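Local coordinates for heme utilization cystosolic carrier protein HutX (Pectobacterium carotovorum, PDB 2PH0) that probably binds heme and carries it through the cytosol as part of bacterial heme utilisation, at residues Q50-I55 against A132-F137; A56-V61 against V151-A156; E77-T82 against N94-H99; A10-G15 against T37-L42. One frame throughout, in Å; residues are numbered along the deposited sequence.

Contact 1 (Q50-I55 against A132-F137); sequences QVWDTI and AMFKIF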
loop_
_atom_site.group_PDB
_atom_site.type_symbol
_atom_site.label_atom_id
_atom_site.label_comp_id
_atom_site.label_asym_id
_atom_site.label_seq_id
_atom_site.Cartn_x
_atom_site.Cartn_y
_atom_site.Cartn_z
ATOM N N GLN B 50 0.794 0.645 -20.712
ATOM C CA GLN B 50 1.545 1.654 -21.437
ATOM C C GLN B 50 2.130 2.633 -20.426
ATOM O O GLN B 50 3.308 2.990 -20.487
ATOM C CB GLN B 50 0.613 2.396 -22.392
ATOM C CG GLN B 50 1.308 3.382 -23.311
ATOM C CD GLN B 50 0.326 4.104 -24.210
ATOM O OE1 GLN B 50 -0.534 3.479 -24.829
ATOM N NE2 GLN B 50 0.451 5.425 -24.290
ATOM N N VAL B 51 1.290 3.057 -19.491
ATOM C CA VAL B 51 1.703 4.000 -18.459
ATOM C C VAL B 51 2.761 3.432 -17.517
ATOM O O VAL B 51 3.795 4.050 -17.295
ATOM C CB VAL B 51 0.475 4.471 -17.643
ATOM C CG1 VAL B 51 0.922 5.252 -16.394
ATOM C CG2 VAL B 51 -0.417 5.329 -18.523
ATOM N N TRP B 52 2.516 2.247 -16.968
ATOM C CA TRP B 52 3.470 1.648 -16.049
ATOM C C TRP B 52 4.835 1.383 -16.684
ATOM O O TRP B 52 5.866 1.717 -16.102
ATOM C CB TRP B 52 2.902 0.347 -15.472
ATOM C CG TRP B 52 3.758 -0.243 -14.403
ATOM C CD1 TRP B 52 4.880 -1.001 -14.574
ATOM C CD2 TRP B 52 3.592 -0.085 -12.991
ATOM N NE1 TRP B 52 5.425 -1.323 -13.353
ATOM C CE2 TRP B 52 4.652 -0.774 -12.364
ATOM C CE3 TRP B 52 2.648 0.575 -12.190
ATOM C CZ2 TRP B 52 4.798 -0.825 -10.976
ATOM C CZ3 TRP B 52 2.796 0.522 -10.807
ATOM C CH2 TRP B 52 3.863 -0.172 -10.216
ATOM N N ASP B 53 4.845 0.779 -17.869
ATOM C CA ASP B 53 6.104 0.481 -18.548
ATOM C C ASP B 53 6.935 1.743 -18.756
ATOM O O ASP B 53 8.152 1.729 -18.575
ATOM C CB ASP B 53 5.847 -0.193 -19.901
ATOM C CG ASP B 53 5.405 -1.637 -19.756
ATOM O OD1 ASP B 53 6.088 -2.392 -19.035
ATOM O OD2 ASP B 53 4.387 -2.021 -20.367
ATOM N N THR B 54 6.267 2.830 -19.127
ATOM C CA THR B 54 6.946 4.102 -19.356
ATOM C C THR B 54 7.558 4.665 -18.073
ATOM O O THR B 54 8.740 5.015 -18.044
ATOM C CB THR B 54 5.978 5.139 -19.941
ATOM O OG1 THR B 54 5.394 4.617 -21.138
ATOM C CG2 THR B 54 6.713 6.430 -20.270
ATOM N N ILE B 55 6.767 4.738 -17.006
ATOM C CA ILE B 55 7.280 5.274 -15.754
ATOM C C ILE B 55 8.461 4.431 -15.288
ATOM O O ILE B 55 9.410 4.945 -14.687
ATOM C CB ILE B 55 6.184 5.311 -14.653
ATOM C CG1 ILE B 55 4.990 6.139 -15.126
ATOM C CG2 ILE B 55 6.755 5.920 -13.367
ATOM C CD1 ILE B 55 3.760 6.038 -14.223
ATOM N N ALA B 132 -7.932 5.704 -4.837
ATOM C CA ALA B 132 -6.599 5.554 -5.411
ATOM C C ALA B 132 -6.013 4.217 -5.012
ATOM O O ALA B 132 -5.949 3.898 -3.824
ATOM C CB ALA B 132 -5.684 6.671 -4.922
HETATM N N MSE B 133 -5.598 3.425 -5.999
HETATM C CA MSE B 133 -4.980 2.135 -5.714
HETATM C C MSE B 133 -3.574 2.451 -5.213
HETATM O O MSE B 133 -3.065 1.827 -4.277
HETATM C CB MSE B 133 -4.950 1.296 -6.987
HETATM C CG MSE B 133 -6.343 0.901 -7.446
HETATM SE SE MSE B 133 -6.397 0.236 -9.248
HETATM C CE MSE B 133 -4.869 -0.945 -9.166
ATOM N N PHE B 134 -2.958 3.444 -5.844
ATOM C CA PHE B 134 -1.639 3.925 -5.468
ATOM C C PHE B 134 -1.335 5.167 -6.293
ATOM O O PHE B 134 -2.059 5.487 -7.239
ATOM C CB PHE B 134 -0.539 2.860 -5.679
ATOM C CG PHE B 134 -0.622 2.134 -6.990
ATOM C CD1 PHE B 134 -1.372 0.971 -7.106
ATOM C CD2 PHE B 134 0.037 2.621 -8.116
ATOM C CE1 PHE B 134 -1.471 0.302 -8.325
ATOM C CE2 PHE B 134 -0.057 1.959 -9.341
ATOM C CZ PHE B 134 -0.813 0.799 -9.446
ATOM N N LYS B 135 -0.275 5.870 -5.923
ATOM C CA LYS B 135 0.104 7.085 -6.637
ATOM C C LYS B 135 1.597 7.050 -6.866
ATOM O O LYS B 135 2.332 6.427 -6.099
ATOM C CB LYS B 135 -0.212 8.320 -5.797
ATOM C CG LYS B 135 -1.610 8.392 -5.222
ATOM C CD LYS B 135 -1.721 9.655 -4.383
ATOM C CE LYS B 135 -3.024 9.723 -3.612
ATOM N NZ LYS B 135 -3.024 10.919 -2.731
ATOM N N ILE B 136 2.051 7.728 -7.913
ATOM C CA ILE B 136 3.472 7.793 -8.192
ATOM C C ILE B 136 3.849 9.274 -8.296
ATOM O O ILE B 136 3.252 10.000 -9.082
ATOM C CB ILE B 136 3.810 7.080 -9.518
ATOM C CG1 ILE B 136 3.398 5.604 -9.428
ATOM C CG2 ILE B 136 5.304 7.183 -9.803
ATOM C CD1 ILE B 136 3.560 4.846 -10.722
ATOM N N PHE B 137 4.810 9.717 -7.488
ATOM C CA PHE B 137 5.250 11.119 -7.512
ATOM C C PHE B 137 6.652 11.265 -8.082
ATOM O O PHE B 137 7.524 10.442 -7.810
ATOM C CB PHE B 137 5.248 11.726 -6.102
ATOM C CG PHE B 137 3.882 11.995 -5.552
ATOM C CD1 PHE B 137 3.117 10.969 -5.012
ATOM C CD2 PHE B 137 3.353 13.282 -5.575
ATOM C CE1 PHE B 137 1.845 11.224 -4.498
ATOM C CE2 PHE B 137 2.082 13.542 -5.064
ATOM C CZ PHE B 137 1.328 12.511 -4.525
#

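Contact 2 (A56-V61 against V151-A156); sequences ATWGEV and VDAFRA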
loop_
_atom_site.group_PDB
_atom_site.type_symbol
_atom_site.label_atom_id
_atom_site.label_comp_id
_atom_site.label_asym_id
_atom_site.label_seq_id
_atom_site.Cartn_x
_atom_site.Cartn_y
_atom_site.Cartn_z
ATOM N N ALA B 56 8.423 3.140 -15.608
ATOM C CA ALA B 56 9.492 2.229 -15.217
ATOM C C ALA B 56 10.838 2.596 -15.848
ATOM O O ALA B 56 11.857 1.971 -15.551
ATOM C CB ALA B 56 9.114 0.802 -15.583
ATOM N N THR B 57 10.842 3.611 -16.707
ATOM C CA THR B 57 12.073 4.053 -17.367
ATOM C C THR B 57 12.493 5.453 -16.913
ATOM O O THR B 57 13.478 5.997 -17.408
ATOM C CB THR B 57 11.914 4.101 -18.913
ATOM O OG1 THR B 57 11.017 5.158 -19.277
ATOM C CG2 THR B 57 11.361 2.792 -19.440
ATOM N N TRP B 58 11.755 6.025 -15.965
ATOM C CA TRP B 58 12.030 7.380 -15.475
ATOM C C TRP B 58 13.012 7.518 -14.323
ATOM O O TRP B 58 13.270 8.631 -13.865
ATOM C CB TRP B 58 10.728 8.064 -15.051
ATOM C CG TRP B 58 9.743 8.274 -16.150
ATOM C CD1 TRP B 58 9.922 8.010 -17.474
ATOM C CD2 TRP B 58 8.407 8.766 -16.015
ATOM N NE1 TRP B 58 8.782 8.303 -18.173
ATOM C CE2 TRP B 58 7.834 8.770 -17.301
ATOM C CE3 TRP B 58 7.638 9.204 -14.926
ATOM C CZ2 TRP B 58 6.521 9.193 -17.537
ATOM C CZ3 TRP B 58 6.334 9.626 -15.155
ATOM C CH2 TRP B 58 5.787 9.616 -16.455
ATOM N N GLY B 59 13.569 6.412 -13.848
ATOM C CA GLY B 59 14.488 6.508 -12.730
ATOM C C GLY B 59 13.707 6.452 -11.429
ATOM O O GLY B 59 12.547 6.052 -11.422
ATOM N N GLU B 60 14.327 6.870 -10.331
ATOM C CA GLU B 60 13.678 6.825 -9.024
ATOM C C GLU B 60 12.460 7.733 -8.863
ATOM O O GLU B 60 12.503 8.926 -9.154
ATOM C CB GLU B 60 14.696 7.142 -7.929
ATOM C CG GLU B 60 14.144 7.071 -6.514
ATOM C CD GLU B 60 15.245 7.125 -5.469
ATOM O OE1 GLU B 60 15.998 6.134 -5.351
ATOM O OE2 GLU B 60 15.361 8.161 -4.777
ATOM N N VAL B 61 11.372 7.136 -8.396
ATOM C CA VAL B 61 10.122 7.843 -8.148
ATOM C C VAL B 61 9.664 7.399 -6.765
ATOM O O VAL B 61 10.336 6.597 -6.114
ATOM C CB VAL B 61 9.035 7.468 -9.193
ATOM C CG1 VAL B 61 9.416 7.997 -10.564
ATOM C CG2 VAL B 61 8.864 5.963 -9.250
ATOM N N VAL B 151 9.737 15.640 -15.485
ATOM C CA VAL B 151 8.604 16.492 -15.824
ATOM C C VAL B 151 8.321 16.413 -17.321
ATOM O O VAL B 151 7.163 16.305 -17.731
ATOM C CB VAL B 151 8.849 17.973 -15.410
ATOM C CG1 VAL B 151 7.754 18.872 -15.975
ATOM C CG2 VAL B 151 8.877 18.078 -13.908
ATOM N N ASP B 152 9.371 16.442 -18.140
ATOM C CA ASP B 152 9.189 16.365 -19.580
ATOM C C ASP B 152 8.588 15.019 -20.013
ATOM O O ASP B 152 7.679 14.986 -20.823
ATOM C CB ASP B 152 10.517 16.597 -20.321
ATOM C CG ASP B 152 11.073 17.993 -20.099
ATOM O OD1 ASP B 152 10.270 18.933 -19.900
ATOM O OD2 ASP B 152 12.311 18.159 -20.144
ATOM N N ALA B 153 9.088 13.913 -19.472
ATOM C CA ALA B 153 8.549 12.605 -19.846
ATOM C C ALA B 153 7.106 12.464 -19.356
ATOM O O ALA B 153 6.263 11.872 -20.034
ATOM C CB ALA B 153 9.417 11.491 -19.247
ATOM N N PHE B 154 6.837 13.005 -18.171
ATOM C CA PHE B 154 5.505 12.975 -17.552
ATOM C C PHE B 154 4.520 13.743 -18.431
ATOM O O PHE B 154 3.427 13.259 -18.731
ATOM C CB PHE B 154 5.602 13.586 -16.142
ATOM C CG PHE B 154 4.282 13.747 -15.412
ATOM C CD1 PHE B 154 3.410 14.792 -15.720
ATOM C CD2 PHE B 154 3.953 12.898 -14.346
ATOM C CE1 PHE B 154 2.239 14.991 -14.977
ATOM C CE2 PHE B 154 2.782 13.092 -13.594
ATOM C CZ PHE B 154 1.924 14.137 -13.908
ATOM N N ARG B 155 4.896 14.942 -18.853
ATOM C CA ARG B 155 3.997 15.711 -19.701
ATOM C C ARG B 155 3.828 15.072 -21.080
ATOM O O ARG B 155 2.743 15.120 -21.656
ATOM C CB ARG B 155 4.493 17.149 -19.813
ATOM C CG ARG B 155 4.376 17.908 -18.489
ATOM C CD ARG B 155 5.028 19.274 -18.583
ATOM N NE ARG B 155 4.819 20.045 -17.366
ATOM C CZ ARG B 155 5.388 21.223 -17.128
ATOM N NH1 ARG B 155 6.199 21.768 -18.027
ATOM N NH2 ARG B 155 5.155 21.847 -15.986
ATOM N N ALA B 156 4.882 14.449 -21.598
ATOM C CA ALA B 156 4.812 13.795 -22.907
ATOM C C ALA B 156 3.821 12.643 -22.876
ATOM O O ALA B 156 2.994 12.491 -23.775
ATOM C CB ALA B 156 6.185 13.282 -23.317
#

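Contact 3 (E77-T82 against N94-H99); sequences ELPTGT and NGLSGH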
loop_
_atom_site.group_PDB
_atom_site.type_symbol
_atom_site.label_atom_id
_atom_site.label_comp_id
_atom_site.label_asym_id
_atom_site.label_seq_id
_atom_site.Cartn_x
_atom_site.Cartn_y
_atom_site.Cartn_z
ATOM N N GLU B 77 13.111 2.899 -8.257
ATOM C CA GLU B 77 12.829 2.842 -9.679
ATOM C C GLU B 77 11.658 1.876 -9.759
ATOM O O GLU B 77 11.662 0.844 -9.098
ATOM C CB GLU B 77 14.059 2.290 -10.410
ATOM C CG GLU B 77 13.954 2.173 -11.917
ATOM C CD GLU B 77 15.267 1.704 -12.537
ATOM O OE1 GLU B 77 15.804 0.671 -12.084
ATOM O OE2 GLU B 77 15.761 2.364 -13.470
ATOM N N LEU B 78 10.644 2.215 -10.541
ATOM C CA LEU B 78 9.476 1.358 -10.664
ATOM C C LEU B 78 9.845 0.039 -11.347
ATOM O O LEU B 78 10.387 0.024 -12.451
ATOM C CB LEU B 78 8.393 2.085 -11.460
ATOM C CG LEU B 78 6.947 1.760 -11.083
ATOM C CD1 LEU B 78 6.708 2.090 -9.613
ATOM C CD2 LEU B 78 6.003 2.547 -11.969
ATOM N N PRO B 79 9.572 -1.093 -10.686
ATOM C CA PRO B 79 9.910 -2.372 -11.311
ATOM C C PRO B 79 8.984 -2.721 -12.466
ATOM O O PRO B 79 7.809 -2.376 -12.455
ATOM C CB PRO B 79 9.788 -3.361 -10.153
ATOM C CG PRO B 79 8.717 -2.752 -9.311
ATOM C CD PRO B 79 9.093 -1.292 -9.307
ATOM N N THR B 80 9.521 -3.405 -13.468
ATOM C CA THR B 80 8.712 -3.819 -14.606
ATOM C C THR B 80 7.944 -5.078 -14.188
ATOM O O THR B 80 8.250 -5.680 -13.157
ATOM C CB THR B 80 9.598 -4.128 -15.826
ATOM O OG1 THR B 80 10.669 -4.992 -15.431
ATOM C CG2 THR B 80 10.185 -2.841 -16.394
ATOM N N GLY B 81 6.950 -5.479 -14.970
ATOM C CA GLY B 81 6.197 -6.666 -14.603
ATOM C C GLY B 81 5.600 -7.450 -15.756
ATOM O O GLY B 81 5.626 -7.007 -16.904
ATOM N N THR B 82 5.053 -8.618 -15.432
ATOM C CA THR B 82 4.429 -9.505 -16.408
ATOM C C THR B 82 3.049 -9.925 -15.914
ATOM O O THR B 82 2.816 -10.018 -14.706
ATOM C CB THR B 82 5.283 -10.774 -16.628
ATOM O OG1 THR B 82 4.592 -11.676 -17.499
ATOM C CG2 THR B 82 5.545 -11.472 -15.306
ATOM N N ASN B 94 14.902 -3.592 -6.088
ATOM C CA ASN B 94 15.255 -2.428 -5.286
ATOM C C ASN B 94 14.393 -2.278 -4.035
ATOM O O ASN B 94 14.304 -1.193 -3.461
ATOM C CB ASN B 94 15.163 -1.153 -6.131
ATOM C CG ASN B 94 16.242 -1.078 -7.191
ATOM O OD1 ASN B 94 17.433 -1.140 -6.884
ATOM N ND2 ASN B 94 15.832 -0.937 -8.448
ATOM N N GLY B 95 13.761 -3.371 -3.615
ATOM C CA GLY B 95 12.941 -3.329 -2.415
ATOM C C GLY B 95 11.449 -3.230 -2.662
ATOM O O GLY B 95 10.653 -3.443 -1.753
ATOM N N LEU B 96 11.064 -2.898 -3.888
ATOM C CA LEU B 96 9.651 -2.774 -4.222
ATOM C C LEU B 96 9.190 -3.897 -5.137
ATOM O O LEU B 96 9.762 -4.109 -6.203
ATOM C CB LEU B 96 9.385 -1.430 -4.902
ATOM C CG LEU B 96 7.977 -1.184 -5.453
ATOM C CD1 LEU B 96 6.958 -1.222 -4.327
ATOM C CD2 LEU B 96 7.940 0.172 -6.151
ATOM N N SER B 97 8.164 -4.626 -4.712
ATOM C CA SER B 97 7.609 -5.701 -5.520
ATOM C C SER B 97 6.114 -5.763 -5.243
ATOM O O SER B 97 5.571 -4.891 -4.563
ATOM C CB SER B 97 8.271 -7.045 -5.192
ATOM O OG SER B 97 8.076 -7.410 -3.836
ATOM N N GLY B 98 5.445 -6.775 -5.777
ATOM C CA GLY B 98 4.017 -6.881 -5.549
ATOM C C GLY B 98 3.226 -7.409 -6.725
ATOM O O GLY B 98 3.784 -7.833 -7.749
ATOM N N HIS B 99 1.907 -7.353 -6.580
ATOM C CA HIS B 99 0.984 -7.852 -7.585
ATOM C C HIS B 99 -0.169 -6.874 -7.704
ATOM O O HIS B 99 -0.812 -6.554 -6.708
ATOM C CB HIS B 99 0.451 -9.210 -7.134
ATOM C CG HIS B 99 1.526 -10.165 -6.717
ATOM N ND1 HIS B 99 2.236 -10.925 -7.623
ATOM C CD2 HIS B 99 2.056 -10.437 -5.501
ATOM C CE1 HIS B 99 3.158 -11.621 -6.981
ATOM N NE2 HIS B 99 3.070 -11.343 -5.694
HETATM O O HOH W 1 12.963 -2.342 -9.228
#

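Contact 4 (A10-G15 against T37-L42); sequences ATNPDG and TAQCTL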
loop_
_atom_site.group_PDB
_atom_site.type_symbol
_atom_site.label_atom_id
_atom_site.label_comp_id
_atom_site.label_asym_id
_atom_site.label_seq_id
_atom_site.Cartn_x
_atom_site.Cartn_y
_atom_site.Cartn_z
ATOM N N ALA B 10 -10.829 25.445 -8.119
ATOM C CA ALA B 10 -10.304 26.546 -8.920
ATOM C C ALA B 10 -9.529 27.558 -8.066
ATOM O O ALA B 10 -8.798 28.394 -8.601
ATOM C CB ALA B 10 -11.435 27.239 -9.656
ATOM N N THR B 11 -9.692 27.488 -6.748
ATOM C CA THR B 11 -8.981 28.392 -5.849
ATOM C C THR B 11 -7.625 27.769 -5.544
ATOM O O THR B 11 -6.843 28.298 -4.760
ATOM C CB THR B 11 -9.734 28.611 -4.520
ATOM O OG1 THR B 11 -9.754 27.391 -3.767
ATOM C CG2 THR B 11 -11.157 29.062 -4.787
ATOM N N ASN B 12 -7.369 26.628 -6.172
ATOM C CA ASN B 12 -6.119 25.899 -6.009
ATOM C C ASN B 12 -5.732 25.587 -4.569
ATOM O O ASN B 12 -4.741 26.110 -4.061
ATOM C CB ASN B 12 -4.974 26.665 -6.675
ATOM C CG ASN B 12 -5.263 27.000 -8.120
ATOM O OD1 ASN B 12 -5.693 26.145 -8.893
ATOM N ND2 ASN B 12 -5.021 28.251 -8.497
ATOM N N PRO B 13 -6.502 24.724 -3.890
ATOM C CA PRO B 13 -6.168 24.385 -2.504
ATOM C C PRO B 13 -4.878 23.559 -2.489
ATOM O O PRO B 13 -4.612 22.808 -3.428
ATOM C CB PRO B 13 -7.388 23.591 -2.047
ATOM C CG PRO B 13 -7.806 22.888 -3.300
ATOM C CD PRO B 13 -7.682 23.971 -4.351
ATOM N N ASP B 14 -4.077 23.705 -1.437
ATOM C CA ASP B 14 -2.814 22.977 -1.347
ATOM C C ASP B 14 -2.783 21.857 -0.313
ATOM O O ASP B 14 -1.707 21.421 0.099
ATOM C CB ASP B 14 -1.661 23.946 -1.067
ATOM C CG ASP B 14 -1.947 24.871 0.096
ATOM O OD1 ASP B 14 -2.419 24.382 1.143
ATOM O OD2 ASP B 14 -1.694 26.089 -0.035
ATOM N N GLY B 15 -3.955 21.402 0.115
ATOM C CA GLY B 15 -4.009 20.315 1.077
ATOM C C GLY B 15 -4.098 19.025 0.288
ATOM O O GLY B 15 -3.812 19.028 -0.904
ATOM N N THR B 37 -8.357 21.630 -15.969
ATOM C CA THR B 37 -7.605 20.828 -16.925
ATOM C C THR B 37 -6.145 21.228 -17.020
ATOM O O THR B 37 -5.321 20.449 -17.490
ATOM C CB THR B 37 -8.214 20.878 -18.345
ATOM O OG1 THR B 37 -8.227 22.227 -18.819
ATOM C CG2 THR B 37 -9.624 20.312 -18.338
ATOM N N ALA B 38 -5.818 22.435 -16.569
ATOM C CA ALA B 38 -4.435 22.890 -16.612
ATOM C C ALA B 38 -3.634 22.120 -15.567
ATOM O O ALA B 38 -2.413 22.118 -15.589
ATOM C CB ALA B 38 -4.360 24.382 -16.315
ATOM N N GLN B 39 -4.335 21.457 -14.655
ATOM C CA GLN B 39 -3.666 20.712 -13.593
ATOM C C GLN B 39 -3.896 19.210 -13.690
ATOM O O GLN B 39 -3.280 18.431 -12.957
ATOM C CB GLN B 39 -4.170 21.186 -12.233
ATOM C CG GLN B 39 -3.798 22.602 -11.857
ATOM C CD GLN B 39 -4.675 23.144 -10.741
ATOM O OE1 GLN B 39 -5.027 22.427 -9.808
ATOM N NE2 GLN B 39 -5.022 24.423 -10.829
ATOM N N CYS B 40 -4.778 18.797 -14.589
ATOM C CA CYS B 40 -5.085 17.382 -14.700
ATOM C C CYS B 40 -5.464 16.875 -16.082
ATOM O O CYS B 40 -6.228 17.511 -16.819
ATOM C CB CYS B 40 -6.197 17.041 -13.700
ATOM S SG CYS B 40 -6.702 15.302 -13.652
ATOM N N THR B 41 -4.892 15.721 -16.417
ATOM C CA THR B 41 -5.147 15.028 -17.669
ATOM C C THR B 41 -5.604 13.634 -17.248
ATOM O O THR B 41 -4.898 12.953 -16.502
ATOM C CB THR B 41 -3.871 14.890 -18.510
ATOM O OG1 THR B 41 -3.298 16.183 -18.718
ATOM C CG2 THR B 41 -4.195 14.271 -19.859
ATOM N N LEU B 42 -6.779 13.221 -17.716
ATOM C CA LEU B 42 -7.324 11.906 -17.372
ATOM C C LEU B 42 -7.192 10.886 -18.498
ATOM O O LEU B 42 -7.168 11.235 -19.674
ATOM C CB LEU B 42 -8.799 12.046 -16.994
ATOM C CG LEU B 42 -9.106 13.014 -15.849
ATOM C CD1 LEU B 42 -10.595 13.306 -15.810
ATOM C CD2 LEU B 42 -8.633 12.418 -14.532
#

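Contact 1 (Q50-I55 against A132-F137)
The helix that sets Trp-52 and Ile-55 against Phe-134 and Ile-136 has one doubly gripped carbonyl. Gln-50 O accepts Thr-54 OG1 at 2.7 Å and the backbone Thr-54 N at 3.3 Å, and the two donors reach it from opposite faces of its plane. Trp-52 NE1 donates outside both segments, to Pro-79 O, which satisfies the buried indole N-H and helps fix the rotation of the ring. Everything between the two segments is apolar. Trp-52 CG lies anti to the backbone N (chi1 -173°), which carries the far end of the indole toward the strand. There Phe-134 CE2 sits in the indole plane, at its edge, 3.5 Å from Trp-52 CZ3, with the two ring planes at 89°. Ile-55 and Ile-136 instead reach toward each other tip to tip, Ile-55 CD1 lying 3.7 Å from Ile-136 CD1. The segment axes come no nearer than 11.9 Å and make an angle of 38°, so long side chains span the gap and form a buried hydrophobic layer. Helix 48-55 thus rests on strand 132-137 of the six-stranded sheet, where Phe-134 stacks with Phe-125 of strand 118-126 and also packs on Leu-72 of the second subunit.

Contact 2 (A56-V61 against V151-A156)
Trp-58 and Ala-153 mark the nearest backbone approach, 7.7 Å between their CA atoms. Segment 56-61 is a loop that leads into a strand, whereas 151-156 is regular helix, as the bonds from Arg-155 N to Val-151 O and from Ala-156 N to Asp-152 O attest. Directly after Trp-58 the chain bends at Gly-59, with a positive phi of 87°, on its way into strand 60-66.

One indole makes the whole contact. Its face receives the methyl of Ala-153: CB lies 3.8 Å from the centroid of the five-membered ring and 29° off the ring normal, a CH-pi contact. The methyl is displaced toward the rim, which explains why its closest ring atom is Trp-58 NE1, 3.4 Å from Ala-153 CB. The small alanine allows the indole to lie against the helix itself: Trp-58 CH2 comes within 3.5 Å of Phe-154 CA and 4.0 Å of Phe-154 CB. Phe-154 has CG anti to its own backbone N (chi1 175°), and this torsion leads the phenyl away from the indole; Trp-58 CZ3 is left near the phenyl plane at its edge, 4.1 Å from Phe-154 CD2.

Gln-150, one residue before the helical segment, reinforces the join by donating NE2 to the carbonyls of Trp-58 and Glu-60. Helix 148-160 is thereby tied to the connection between helix 48-55 and strand 60-66, while Phe-154 continues onto the six-stranded sheet, touching Ala-121 and Val-123 of strand 118-126 and meeting Phe-110 of strand 107-115 edge-to-face.

Contact 3 (E77-T82 against N94-H99)
Pro-79 lies across Leu-96 at about a right angle, and this crossing is the heart of the contact: Pro-79 CD is 3.7 Å from Leu-96 CD2, while Pro-79 CG is 3.5 Å from the carbonyl Leu-96 O. The same leucine methyl, CD2, also approaches Leu-78 CD1 at 4.1 Å, so one branch of Leu-96 serves both neighbours. Its CG stands anti to the backbone N (chi1 174°), the torsion that aims the isobutyl group at them.

At the exposed end, Glu-77 and Asn-94 approach without bonding directly. Glu-77 OE1 stays 4.0 Å from Asn-94 ND2, and the carboxylate and amide planes are turned 51° apart. A water joins the Asn-94 amide to the main-chain carbonyl of Glu-77: it accepts from Asn-94 ND2 at 3.3 Å and donates weakly to Glu-77 O at 3.4 Å.

Further out, Leu-78 is backed by Ile-55 of helix 48-55, and Pro-79 by Leu-90. Leu-90 belongs to strand 87-90, which lies between 81-84 and 96-101 in the three-stranded antiparallel sheet. Strand 96-101 is an outer strand of that sheet within the chain, but Leu-96, Ser-97 and His-99 pair antiparallel with a strand of the second subunit, so the sheet continues across the dimer interface.

Contact 4 (A10-G15 against T37-L42)
Two primary amides, those of Asn-12 and Gln-39, meet with their planes 55° apart, so neither lies flat on the other. The contact is a single side-chain amide-to-amide hydrogen bond, which joins the turn after the N-terminal helix to the approach of the first strand of the ChuX/HutX fold. Gln-39 NE2 donates to Asn-12 OD1 at 2.7 Å. The donor stands 35° from the carbonyl plane of Asn-12, and the acceptor in turn is tilted from the amide plane of Gln-39. With an N-H...O angle of 145° the bond is short but clearly bent.

Backbone and torsions together bring the groups within bonding distance. Asn-12 is the first residue to leave helical geometry after the helix, and it does so with positive phi. Its CB does not aim at the other segment, but CG, placed anti to the carbonyl carbon, brings the amide closer. Gln-39 begins pointing toward its partner and then runs extended beyond CG, which lets it span the 9.5 Å between the two CA atoms.

Both ends are fixed by strand 107-115. Gln-39 pairs through its backbone with Glu-112, and Arg-113 NH2 bonds Pro-13 O and Gly-15 O beyond the asparagine. The contact therefore connects the N-terminal helical region to the margin of the six-stranded sheet, at the surface and with little buried area. Only one amide oxygen is engaged in this bond: Gln-39 OE1 remains 3.9 Å from Asn-12 OD1, while Gln-39 NE2 makes the link.

From the N terminus, contact 4 closes first, joining the turn after helix 5-10 to the start of strand 40-44 around a mostly helical loop. It closes before any of the other three opens. Contact 1 opens on helix 48-55 and contact 2 on the connection after it; they close on strand 132-137 and helix 148-160 respectively, so their loops cross. Contact 3 is nested inside both, joining the lead-in to strand 81-84 to the start of strand 96-101. Contacts 1 and 2 touch through Val-61, since strands 60-66 and 132-137 are neighbours, and Leu-78 packs contact 3 against contact 1. Contact 4 stands apart, its centre about 29 Å from that of contact 3.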